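Local coordinates for protein esterase TesA (Pseudomonas aeruginosa, PDB 4JGG) that hydrolyses carboxylic esters, preferring Tween detergents and short-chain p-nitrophenyl esters, with weak thioesterase activity on palmitoyl-coenzyme A, at residues K49-E54 and N192-L197; G72-L77 and A115-A120. All coordinates share one frame; numbering follows the deposited sequence.

Contact 1: K49-E54 and N192-L197; sequences KRLADE and NVWPTL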
loop_
_atom_site.group_PDB
_atom_site.type_symbol
_atom_site.label_atom_id
_atom_site.label_comp_id
_atom_site.label_asym_id
_atom_site.label_seq_id
_atom_site.Cartn_x
_atom_site.Cartn_y
_atom_site.Cartn_z
ATOM N N LYS A 49 -11.067 -3.996 12.038
ATOM C CA LYS A 49 -11.477 -4.072 13.423
ATOM C C LYS A 49 -11.453 -2.696 14.100
ATOM O O LYS A 49 -12.271 -2.413 14.975
ATOM C CB LYS A 49 -10.599 -5.060 14.180
ATOM C CG LYS A 49 -10.641 -4.884 15.677
ATOM C CD LYS A 49 -10.339 -6.188 16.389
ATOM C CE LYS A 49 -10.406 -6.013 17.898
ATOM N NZ LYS A 49 -11.794 -5.724 18.368
ATOM N N ARG A 50 -10.524 -1.842 13.693
ATOM C CA ARG A 50 -10.465 -0.492 14.238
ATOM C C ARG A 50 -11.591 0.370 13.688
ATOM O O ARG A 50 -12.088 1.253 14.369
ATOM C CB ARG A 50 -9.115 0.186 13.965
ATOM C CG ARG A 50 -9.098 1.636 14.461
ATOM C CD ARG A 50 -7.730 2.280 14.359
ATOM N NE ARG A 50 -6.747 1.690 15.263
ATOM C CZ ARG A 50 -5.482 2.095 15.335
ATOM N NH1 ARG A 50 -5.060 3.101 14.571
ATOM N NH2 ARG A 50 -4.645 1.505 16.174
ATOM N N LEU A 51 -11.993 0.115 12.450
ATOM C CA LEU A 51 -13.094 0.860 11.874
ATOM C C LEU A 51 -14.361 0.486 12.630
ATOM O O LEU A 51 -15.161 1.342 12.984
ATOM C CB LEU A 51 -13.249 0.541 10.389
ATOM C CG LEU A 51 -12.180 1.116 9.459
ATOM C CD1 LEU A 51 -12.375 0.618 8.019
ATOM C CD2 LEU A 51 -12.183 2.634 9.525
ATOM N N ALA A 52 -14.529 -0.809 12.879
ATOM C CA ALA A 52 -15.673 -1.298 13.629
ATOM C C ALA A 52 -15.691 -0.702 15.033
ATOM O O ALA A 52 -16.713 -0.194 15.479
ATOM C CB ALA A 52 -15.648 -2.804 13.697
ATOM N N ASP A 53 -14.552 -0.752 15.720
ATOM C CA ASP A 53 -14.487 -0.290 17.103
ATOM C C ASP A 53 -14.771 1.193 17.260
ATOM O O ASP A 53 -15.445 1.607 18.205
ATOM C CB ASP A 53 -13.136 -0.611 17.730
ATOM C CG ASP A 53 -12.953 -2.079 17.974
ATOM O OD1 ASP A 53 -13.957 -2.818 17.909
ATOM O OD2 ASP A 53 -11.804 -2.493 18.229
ATOM N N GLU A 54 -14.237 2.002 16.356
ATOM C CA GLU A 54 -14.401 3.441 16.501
ATOM C C GLU A 54 -15.681 3.923 15.832
ATOM O O GLU A 54 -15.878 5.117 15.613
ATOM C CB GLU A 54 -13.168 4.168 15.977
ATOM C CG GLU A 54 -11.892 3.643 16.596
ATOM C CD GLU A 54 -10.740 4.604 16.463
ATOM O OE1 GLU A 54 -10.953 5.695 15.898
ATOM O OE2 GLU A 54 -9.625 4.262 16.914
ATOM N N ASN A 192 0.853 3.311 11.018
ATOM C CA ASN A 192 1.431 4.172 9.993
ATOM C C ASN A 192 0.433 4.679 8.963
ATOM O O ASN A 192 0.671 5.699 8.317
ATOM C CB ASN A 192 2.631 3.494 9.321
ATOM C CG ASN A 192 3.828 3.431 10.234
ATOM O OD1 ASN A 192 3.858 4.118 11.251
ATOM N ND2 ASN A 192 4.814 2.615 9.890
ATOM N N VAL A 193 -0.684 3.970 8.811
ATOM C CA VAL A 193 -1.679 4.346 7.817
ATOM C C VAL A 193 -2.788 5.183 8.443
ATOM O O VAL A 193 -3.226 6.163 7.862
ATOM C CB VAL A 193 -2.317 3.096 7.136
ATOM C CG1 VAL A 193 -3.270 3.509 6.028
ATOM C CG2 VAL A 193 -1.250 2.163 6.601
ATOM N N TRP A 194 -3.226 4.794 9.636
ATOM C CA TRP A 194 -4.448 5.357 10.239
ATOM C C TRP A 194 -4.524 6.882 10.210
ATOM O O TRP A 194 -5.524 7.438 9.757
ATOM C CB TRP A 194 -4.666 4.802 11.653
ATOM C CG TRP A 194 -5.963 5.237 12.316
ATOM C CD1 TRP A 194 -6.101 6.069 13.399
ATOM C CD2 TRP A 194 -7.289 4.842 11.951
ATOM N NE1 TRP A 194 -7.425 6.216 13.719
ATOM C CE2 TRP A 194 -8.181 5.478 12.842
ATOM C CE3 TRP A 194 -7.817 4.015 10.949
ATOM C CZ2 TRP A 194 -9.565 5.312 12.770
ATOM C CZ3 TRP A 194 -9.199 3.857 10.875
ATOM C CH2 TRP A 194 -10.051 4.499 11.778
ATOM N N PRO A 195 -3.480 7.571 10.691
ATOM C CA PRO A 195 -3.497 9.041 10.747
ATOM C C PRO A 195 -3.783 9.691 9.405
ATOM O O PRO A 195 -4.474 10.705 9.348
ATOM C CB PRO A 195 -2.064 9.390 11.170
ATOM C CG PRO A 195 -1.606 8.213 11.946
ATOM C CD PRO A 195 -2.276 7.010 11.321
ATOM N N THR A 196 -3.228 9.128 8.340
ATOM C CA THR A 196 -3.363 9.703 7.010
ATOM C C THR A 196 -4.694 9.264 6.399
ATOM O O THR A 196 -5.282 9.979 5.589
ATOM C CB THR A 196 -2.142 9.333 6.110
ATOM O OG1 THR A 196 -0.950 9.886 6.687
ATOM C CG2 THR A 196 -2.292 9.885 4.711
ATOM N N LEU A 197 -5.176 8.098 6.820
ATOM C CA LEU A 197 -6.470 7.575 6.352
ATOM C C LEU A 197 -7.661 8.253 7.020
ATOM O O LEU A 197 -8.648 8.616 6.365
ATOM C CB LEU A 197 -6.553 6.071 6.623
ATOM C CG LEU A 197 -7.930 5.424 6.445
ATOM C CD1 LEU A 197 -8.400 5.561 5.005
ATOM C CD2 LEU A 197 -7.914 3.963 6.888
#
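R50 and W194 face each other across the two helical segments with their CA atoms 9.3 Å apart, a gap that long side chains bridge without any hydrogen bond. W194 contributes the largest share of the 236 Å² buried, 110 Å²; its CG is anti to the backbone N (chi1 -175°), and the indole reaches R50, L51 and E54. Over one face of that ring, R50 CD sits 3.6 Å from the centroid of the W194 six-membered ring, a CH-pi contact 14° off the normal. The R50 chain bends at chi3, which leaves CZ 4.5 Å from the centroid of the W194 five-membered ring. This cation-pi contact is no flat stack: the planes are 85° apart and NH1, at the guanidinium edge, approaches W194 CG to 3.2 Å. The indole's benzene edge meets L51, whose CD2 lies 3.5 Å from W194 CZ3, near the ring plane. E54, just past the helix end, brings OE1 obliquely to 3.4 Å from W194 CZ2. W194 also packs on L47, and helices 43-53 and 186-197 pack together in one outer layer of the alpha/beta/alpha sandwich, where V193, T196 and L197 seat the second on strand 124-128.

Contact 2: G72-L77 and A115-A120; sequences GGLARL and AQKARA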
loop_
_atom_site.group_PDB
_atom_site.type_symbol
_atom_site.label_atom_id
_atom_site.label_comp_id
_atom_site.label_asym_id
_atom_site.label_seq_id
_atom_site.Cartn_x
_atom_site.Cartn_y
_atom_site.Cartn_z
ATOM N N GLY A 72 0.856 -4.868 -12.826
ATOM C CA GLY A 72 -0.169 -5.847 -12.493
ATOM C C GLY A 72 -1.382 -5.236 -11.803
ATOM O O GLY A 72 -2.526 -5.568 -12.123
ATOM N N GLY A 73 -1.140 -4.331 -10.866
ATOM C CA GLY A 73 -2.226 -3.655 -10.180
ATOM C C GLY A 73 -3.042 -2.791 -11.133
ATOM O O GLY A 73 -4.276 -2.732 -11.044
ATOM N N LEU A 74 -2.350 -2.127 -12.057
ATOM C CA LEU A 74 -3.009 -1.298 -13.052
ATOM C C LEU A 74 -3.904 -2.165 -13.948
ATOM O O LEU A 74 -5.054 -1.824 -14.202
ATOM C CB LEU A 74 -1.972 -0.540 -13.880
ATOM C CG LEU A 74 -2.474 0.305 -15.053
ATOM C CD1 LEU A 74 -3.436 1.391 -14.603
ATOM C CD2 LEU A 74 -1.299 0.907 -15.851
ATOM N N ALA A 75 -3.365 -3.291 -14.410
ATOM C CA ALA A 75 -4.129 -4.212 -15.246
ATOM C C ALA A 75 -5.409 -4.723 -14.560
ATOM O O ALA A 75 -6.438 -4.869 -15.221
ATOM C CB ALA A 75 -3.260 -5.376 -15.679
ATOM N N ARG A 76 -5.347 -4.987 -13.254
ATOM C CA ARG A 76 -6.459 -5.625 -12.536
ATOM C C ARG A 76 -7.382 -4.657 -11.775
ATOM O O ARG A 76 -8.438 -5.055 -11.286
ATOM C CB ARG A 76 -5.967 -6.744 -11.602
ATOM C CG ARG A 76 -5.121 -6.265 -10.402
ATOM C CD ARG A 76 -4.551 -7.466 -9.648
ATOM N NE ARG A 76 -3.775 -7.107 -8.464
ATOM C CZ ARG A 76 -4.244 -7.135 -7.219
ATOM N NH1 ARG A 76 -5.505 -7.481 -6.987
ATOM N NH2 ARG A 76 -3.459 -6.815 -6.207
ATOM N N LEU A 77 -7.007 -3.386 -11.708
ATOM C CA LEU A 77 -7.823 -2.395 -11.001
ATOM C C LEU A 77 -9.210 -2.115 -11.627
ATOM O O LEU A 77 -10.215 -2.064 -10.911
ATOM C CB LEU A 77 -7.017 -1.102 -10.770
ATOM C CG LEU A 77 -7.778 0.054 -10.109
ATOM C CD1 LEU A 77 -8.123 -0.251 -8.660
ATOM C CD2 LEU A 77 -6.980 1.348 -10.221
ATOM N N ALA A 115 -4.164 5.778 -9.947
ATOM C CA ALA A 115 -4.761 6.815 -9.108
ATOM C C ALA A 115 -5.761 7.619 -9.915
ATOM O O ALA A 115 -6.798 8.035 -9.405
ATOM C CB ALA A 115 -3.694 7.727 -8.514
ATOM N N GLN A 116 -5.442 7.826 -11.185
ATOM C CA GLN A 116 -6.358 8.484 -12.109
ATOM C C GLN A 116 -7.651 7.695 -12.252
ATOM O O GLN A 116 -8.742 8.258 -12.182
ATOM C CB GLN A 116 -5.689 8.657 -13.477
ATOM C CG GLN A 116 -6.486 9.475 -14.473
ATOM C CD GLN A 116 -7.439 8.632 -15.293
ATOM O OE1 GLN A 116 -7.199 7.447 -15.517
ATOM N NE2 GLN A 116 -8.532 9.242 -15.748
ATOM N N LYS A 117 -7.525 6.385 -12.447
ATOM C CA LYS A 117 -8.690 5.549 -12.718
ATOM C C LYS A 117 -9.576 5.415 -11.484
ATOM O O LYS A 117 -10.804 5.410 -11.592
ATOM C CB LYS A 117 -8.261 4.169 -13.211
ATOM C CG LYS A 117 -7.797 4.125 -14.657
ATOM C CD LYS A 117 -7.371 2.713 -15.019
ATOM C CE LYS A 117 -6.746 2.622 -16.411
ATOM N NZ LYS A 117 -7.717 2.924 -17.491
ATOM N N ALA A 118 -8.954 5.304 -10.314
ATOM C CA ALA A 118 -9.706 5.253 -9.058
ATOM C C ALA A 118 -10.463 6.554 -8.801
ATOM O O ALA A 118 -11.653 6.540 -8.467
ATOM C CB ALA A 118 -8.785 4.932 -7.897
ATOM N N ARG A 119 -9.768 7.678 -8.949
ATOM C CA ARG A 119 -10.395 8.988 -8.827
ATOM C C ARG A 119 -11.534 9.127 -9.842
ATOM O O ARG A 119 -12.572 9.710 -9.539
ATOM C CB ARG A 119 -9.357 10.092 -9.047
ATOM C CG ARG A 119 -9.941 11.487 -9.181
ATOM C CD ARG A 119 -8.905 12.444 -9.755
ATOM N NE ARG A 119 -8.754 12.296 -11.207
ATOM C CZ ARG A 119 -7.757 12.832 -11.906
ATOM N NH1 ARG A 119 -6.814 13.529 -11.286
ATOM N NH2 ARG A 119 -7.691 12.663 -13.219
ATOM N N ALA A 120 -11.331 8.588 -11.042
ATOM C CA ALA A 120 -12.363 8.619 -12.087
ATOM C C ALA A 120 -13.632 7.837 -11.717
ATOM O O ALA A 120 -14.719 8.131 -12.223
ATOM C CB ALA A 120 -11.795 8.115 -13.423
#
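L77 and L74 of segment 72-77 meet K117 and A118 of segment 115-120, the two short axes running nearly parallel, 24° apart, with a closest approach of 10.6 Å. No hydrogen bond or salt bridge crosses between them, and the side-chain contacts are made by leucine methyls and lysine methylenes. The more enclosed part centres on L77, where the backbones come nearest: its CA is 8.1 Å from that of A118. L77 points toward the other helix, and its CD2 reaches both the CB of K117, at 4.3 Å, and the backbone N of A118, at 4.4 Å. Even here the spacing shows modest packing rather than close interlocking, although L77 and A118 are both buried.

On the more solvent-accessible side, L74 and K117, both partly exposed, cross at about a right angle. L74 has CG anti to the backbone N (chi1 175°), and its CD1 comes within 4.0 Å of K117 CE, a slightly shorter approach than any made by L77. The lysine meets it with methylene carbons: CD and CE lie against the leucine methyl, and the bend at chi4 (-66°) carries NZ away from it. M114, one turn before A118, touches both leucines and extends the interface along helix 104-121. Helices 70-84 and 104-121 thus lie side by side, and the latter rests on the sheet through A115 and A118, which pack on V125 of strand 124-128.

How the contacts relate
From the N terminus, the chain passes strand 23-28 and the predicted nucleophile S30, then enters helix 43-53, the first half of contact 1. Strand 59-62 leads to helix 70-84, where contact 2 begins; strand 88-92 follows, and helix 104-121 closes this shorter loop, with 37 residues between the segments. Strands 124-128 and 158-160 complete the parallel sheet before helix 186-197 closes contact 1 across 137 residues. Contact 2 is therefore nested within contact 1. Their centres are 23 Å apart and their nearest atoms about 13 Å, without touching. In this alpha/beta/alpha SGNH hydrolase, contact 1 joins two helices on one face of the sheet and contact 2 two on the other, with strand 124-128 between them.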